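Side-chain contact in hypothetical acetyltransferase (Deinococcus radiodurans, PDB 3S6F), which probably transfers an acetyl group from acetyl-CoA to an amine, as other GNAT-family N-acetyltransferases do, and binds coenzyme A and calcium: residues D115-P118 with F119-L123. Sequence-based numbering, arbitrary orientation.
Sequences DVVP and FYERL. With COA (coenzyme A), chain B.
Glu121 N donates a hydrogen bond to Val117 O at 2.9 Å, and Arg122 N donates one to Pro118 O. Tyr120 N adds a weak hydrogen bond to Val116 O. One turn back, a water donates to Asp115 O and accepts from Phe119 N. The Asp115 carboxylate takes a weak bond from the adenine amino group N6A of coenzyme A. The Arg122 chain bends at chi3 (-134°), which brings the guanidinium back with one face over Pro118 O and NH2 3.4 Å from Pro118 CB. Its NH1 lies near the ribose oxygen O2B.

Val116 CG1 meets Tyr120 CE2 at 3.7 Å, while CG2 reaches both Phe119 CB and the same Tyr120 carbon. Phe119 CD2 sits over the centre of one face of the Tyr120 ring, 3.6 Å above it. Tyr120 OH lies 3.5 Å from coenzyme A C3P. An alanine at Tyr120 would probably leave a gap beside Val116 CG1 and Phe119 CD2, and coenzyme A C3P without its hydroxyl neighbour. Val117 CG1 rests against the Glu121 carboxylate.

Asp115, Val116, Phe119, Tyr120 and Arg122 belong to the coenzyme A pocket; Phe119 CE1 lies 3.6 Å from cofactor O3A. Phe119 and Tyr120 touch Leu79 of strand 73-81. On helix 90-102 Phe119 meets Ser92 and Tyr120 meets Met95. Tyr120 and Val117 touch Cys112 of strand 107-112. Met131 of the second subunit packs on Tyr120 and Glu121.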
ATOM      1  N   ASP A 115      11.993  16.356  -0.775  1.00 19.77           N
ATOM      2  CA  ASP A 115      13.310  16.307  -1.421  0.54 21.29           C
ATOM      3  C   ASP A 115      13.408  15.281  -2.549  1.00 20.32           C
ATOM      4  O   ASP A 115      14.151  15.473  -3.511  1.00 21.63           O
ATOM      5  CB  ASP A 115      14.448  16.105  -0.382  0.54 21.92           C
ATOM      6  CG  ASP A 115      14.380  14.769   0.365  0.54 25.18           C
ATOM      7  OD1 ASP A 115      13.330  14.092   0.362  0.54 28.80           O
ATOM      8  OD2 ASP A 115      15.388  14.402   1.012  0.54 30.15           O
ATOM      9  N   VAL A 116      12.648  14.170  -2.459  1.00 18.64           N
ATOM     10  CA  VAL A 116      12.745  13.094  -3.437  0.50 18.17           C
ATOM     11  C   VAL A 116      11.601  13.135  -4.483  1.00 17.14           C
ATOM     12  O   VAL A 116      11.525  12.303  -5.388  1.00 17.76           O
ATOM     13  CB  VAL A 116      12.832  11.762  -2.677  0.50 18.94           C
ATOM     14  CG1 VAL A 116      11.508  11.387  -2.140  0.50 17.92           C
ATOM     15  CG2 VAL A 116      13.391  10.672  -3.552  0.50 18.66           C
ATOM     16  N   VAL A 117      10.716  14.131  -4.389  1.00 16.06           N
ATOM     17  CA  VAL A 117       9.681  14.290  -5.378  1.00 16.22           C
ATOM     18  C   VAL A 117      10.219  14.259  -6.823  1.00 16.18           C
ATOM     19  O   VAL A 117       9.670  13.570  -7.679  1.00 16.58           O
ATOM     20  CB  VAL A 117       8.807  15.510  -5.069  1.00 16.43           C
ATOM     21  CG1 VAL A 117       7.934  15.840  -6.280  1.00 17.15           C
ATOM     22  CG2 VAL A 117       7.949  15.251  -3.833  1.00 16.29           C
ATOM     23  N   PRO A 118      11.318  15.016  -7.125  1.00 17.31           N
ATOM     24  CA  PRO A 118      11.774  14.989  -8.510  1.00 17.90           C
ATOM     25  C   PRO A 118      12.234  13.614  -9.011  1.00 16.61           C
ATOM     26  O   PRO A 118      12.005  13.277 -10.167  1.00 16.32           O
ATOM     27  CB  PRO A 118      12.925  16.032  -8.538  1.00 18.37           C
ATOM     28  CG  PRO A 118      12.642  16.933  -7.391  1.00 19.52           C
ATOM     29  CD  PRO A 118      11.980  16.065  -6.337  1.00 17.90           C
ATOM     30  N   PHE A 119      12.809  12.801  -8.130  1.00 15.81           N
ATOM     31  CA  PHE A 119      13.201  11.444  -8.489  1.00 14.94           C
ATOM     32  C   PHE A 119      11.983  10.671  -9.031  1.00 13.35           C
ATOM     33  O   PHE A 119      12.070   9.961 -10.022  1.00 13.62           O
ATOM     34  CB  PHE A 119      13.810  10.764  -7.262  1.00 14.17           C
ATOM     35  CG  PHE A 119      13.983   9.279  -7.418  1.00 12.81           C
ATOM     36  CD1 PHE A 119      15.110   8.761  -8.018  1.00 13.25           C
ATOM     37  CD2 PHE A 119      13.057   8.382  -6.944  1.00 12.00           C
ATOM     38  CE1 PHE A 119      15.272   7.392  -8.205  1.00 12.48           C
ATOM     39  CE2 PHE A 119      13.255   7.028  -7.149  1.00 12.28           C
ATOM     40  CZ  PHE A 119      14.319   6.509  -7.735  1.00 11.23           C
ATOM     41  N   TYR A 120      10.876  10.795  -8.325  1.00 13.21           N
ATOM     42  CA  TYR A 120       9.669  10.087  -8.711  1.00 12.84           C
ATOM     43  C   TYR A 120       8.965  10.715  -9.917  1.00 13.21           C
ATOM     44  O   TYR A 120       8.421  10.011 -10.767  1.00 14.62           O
ATOM     45  CB  TYR A 120       8.703   9.956  -7.529  1.00 12.24           C
ATOM     46  CG  TYR A 120       9.234   9.063  -6.441  1.00 11.32           C
ATOM     47  CD1 TYR A 120       9.336   7.695  -6.654  1.00 11.61           C
ATOM     48  CD2 TYR A 120       9.608   9.553  -5.200  1.00 11.84           C
ATOM     49  CE1 TYR A 120       9.836   6.827  -5.676  1.00 10.88           C
ATOM     50  CE2 TYR A 120      10.095   8.681  -4.205  1.00 13.58           C
ATOM     51  CZ  TYR A 120      10.200   7.334  -4.453  1.00 11.99           C
ATOM     52  OH  TYR A 120      10.642   6.470  -3.471  1.00 15.13           O
ATOM     53  N   GLU A 121       9.006  12.043 -10.030  1.00 14.75           N
ATOM     54  CA  GLU A 121       8.407  12.697 -11.195  1.00 16.77           C
ATOM     55  C   GLU A 121       9.126  12.265 -12.468  1.00 16.29           C
ATOM     56  O   GLU A 121       8.481  12.042 -13.514  1.00 16.92           O
ATOM     57  CB  GLU A 121       8.413  14.210 -11.050  1.00 18.35           C
ATOM     58  CG  GLU A 121       7.376  14.642 -10.009  1.00 21.36           C
ATOM     59  CD  GLU A 121       7.276  16.128  -9.763  1.00 28.64           C
ATOM     60  OE1 GLU A 121       8.325  16.803  -9.891  1.00 29.26           O
ATOM     61  OE2 GLU A 121       6.159  16.586  -9.379  1.00 31.18           O
ATOM     62  N   ARG A 122      10.460  12.076 -12.389  1.00 16.52           N
ATOM     63  CA  ARG A 122      11.175  11.661 -13.603  0.50 17.19           C
ATOM     64  C   ARG A 122      10.830  10.244 -14.045  1.00 17.22           C
ATOM     65  O   ARG A 122      10.980   9.898 -15.225  1.00 19.90           O
ATOM     66  CB  ARG A 122      12.680  11.844 -13.432  0.50 17.13           C
ATOM     67  CG  ARG A 122      13.087  13.313 -13.455  0.50 20.48           C
ATOM     68  CD  ARG A 122      14.616  13.529 -13.338  0.50 22.50           C
ATOM     69  NE  ARG A 122      14.934  14.593 -12.368  0.50 25.49           N
ATOM     70  CZ  ARG A 122      15.496  14.411 -11.174  0.50 22.55           C
ATOM     71  NH1 ARG A 122      15.870  13.206 -10.743  0.50 24.33           N
ATOM     72  NH2 ARG A 122      15.726  15.467 -10.412  0.50 28.48           N
ATOM     73  N   LEU A 123      10.312   9.428 -13.123  1.00 15.92           N
ATOM     74  CA  LEU A 123       9.812   8.096 -13.456  1.00 16.12           C
ATOM     75  C   LEU A 123       8.354   8.088 -13.999  1.00 16.66           C
ATOM     76  O   LEU A 123       7.785   7.020 -14.314  1.00 18.60           O
ATOM     77  CB  LEU A 123       9.905   7.185 -12.236  1.00 14.73           C
ATOM     78  CG  LEU A 123      11.311   6.836 -11.777  1.00 15.05           C
ATOM     79  CD1 LEU A 123      11.329   6.313 -10.371  1.00 15.08           C
ATOM     80  CD2 LEU A 123      11.867   5.802 -12.730  1.00 20.08           C
TER
HETATM   81  N1A COA B 200      17.428  14.914  -2.361  0.50 19.17           N
HETATM   82  C2A COA B 200      17.504  15.429  -3.638  0.50 18.02           C
HETATM   83  N3A COA B 200      17.577  14.619  -4.748  0.50 17.18           N
HETATM   84  C4A COA B 200      17.595  13.276  -4.559  0.50 14.87           C
HETATM   85  C5A COA B 200      17.550  12.732  -3.279  0.50 17.28           C
HETATM   86  C6A COA B 200      17.438  13.561  -2.165  0.50 19.22           C
HETATM   87  N6A COA B 200      17.350  13.077  -0.920  0.50 20.54           N
HETATM   88  N7A COA B 200      17.591  11.380  -3.415  0.50 16.85           N
HETATM   89  C8A COA B 200      17.674  11.092  -4.732  0.50 15.64           C
HETATM   90  N9A COA B 200      17.680  12.252  -5.454  0.50 15.18           N
HETATM   91  C1B COA B 200      17.710  12.386  -6.909  0.50 14.74           C
HETATM   92  C2B COA B 200      18.951  13.122  -7.397  0.50 14.37           C
HETATM   93  O2B COA B 200      18.547  13.824  -8.531  0.50 16.48           O
HETATM   94  C3B COA B 200      19.921  12.031  -7.823  0.50 13.59           C
HETATM   95  O3B COA B 200      20.875  12.445  -8.786  0.50 14.42           O
HETATM   96  P3B COA B 200      22.371  12.877  -8.326  0.50 15.64           P
HETATM   97  O7A COA B 200      22.202  14.033  -7.373  0.50 17.04           O
HETATM   98  O8A COA B 200      23.006  11.696  -7.637  0.50 15.62           O
HETATM   99  O9A COA B 200      23.075  13.257  -9.607  0.50 19.60           O
HETATM  100  C4B COA B 200      18.926  11.013  -8.357  0.50 11.99           C
HETATM  101  O4B COA B 200      17.782  11.120  -7.519  0.50 13.84           O
HETATM  102  C5B COA B 200      19.456   9.591  -8.341  0.50 10.82           C
HETATM  103  O5B COA B 200      18.625   8.785  -9.157  0.50  9.28           O
HETATM  104  P1A COA B 200      19.085   7.257  -9.405  0.50 11.56           P
HETATM  105  O1A COA B 200      18.103   6.709 -10.378  0.50 11.15           O
HETATM  106  O2A COA B 200      20.546   7.141  -9.729  0.50 11.63           O
HETATM  107  O3A COA B 200      18.740   6.625  -7.981  0.50 10.54           O
HETATM  108  P2A COA B 200      19.737   6.191  -6.800  0.50 11.05           P
HETATM  109  O4A COA B 200      20.669   7.300  -6.492  0.50 10.89           O
HETATM  110  O5A COA B 200      20.311   4.864  -7.153  0.50 11.37           O
HETATM  111  O6A COA B 200      18.660   5.968  -5.653  0.50 11.13           O
HETATM  112  CBP COA B 200      17.257   6.770  -3.893  0.50 10.60           C
HETATM  113  CCP COA B 200      17.723   6.992  -5.322  0.50 10.04           C
HETATM  114  CDP COA B 200      16.625   5.370  -3.777  0.50 12.12           C
HETATM  115  CEP COA B 200      16.188   7.831  -3.547  0.50 11.66           C
HETATM  116  CAP COA B 200      18.503   6.918  -3.001  0.50 11.19           C
HETATM  117  OAP COA B 200      18.914   8.271  -2.928  0.50 12.80           O
HETATM  118  C9P COA B 200      18.223   6.426  -1.601  0.50 13.54           C
HETATM  119  O9P COA B 200      18.359   5.141  -1.298  0.50  7.74           O
HETATM  120  N8P COA B 200      17.894   7.286  -0.646  0.50 12.74           N
HETATM  121  C7P COA B 200      17.615   6.858   0.720  0.50 13.36           C
HETATM  122  C6P COA B 200      16.244   6.190   0.898  0.50 13.04           C
HETATM  123  C5P COA B 200      15.173   6.993   0.216  0.50 14.26           C
HETATM  124  O5P COA B 200      15.119   8.213   0.393  0.50 15.80           O
HETATM  125  N4P COA B 200      14.321   6.295  -0.548  0.50 15.49           N
HETATM  126  C3P COA B 200      13.097   6.851  -1.075  0.50 18.50           C
HETATM  127  C2P COA B 200      11.935   6.278  -0.265  0.50 22.34           C
HETATM  128  S1P COA B 200      11.862   6.919   1.442  0.50 29.05           S
HETATM  129  O   HOH W   1      14.694  14.045  -6.158  0.50 15.89           O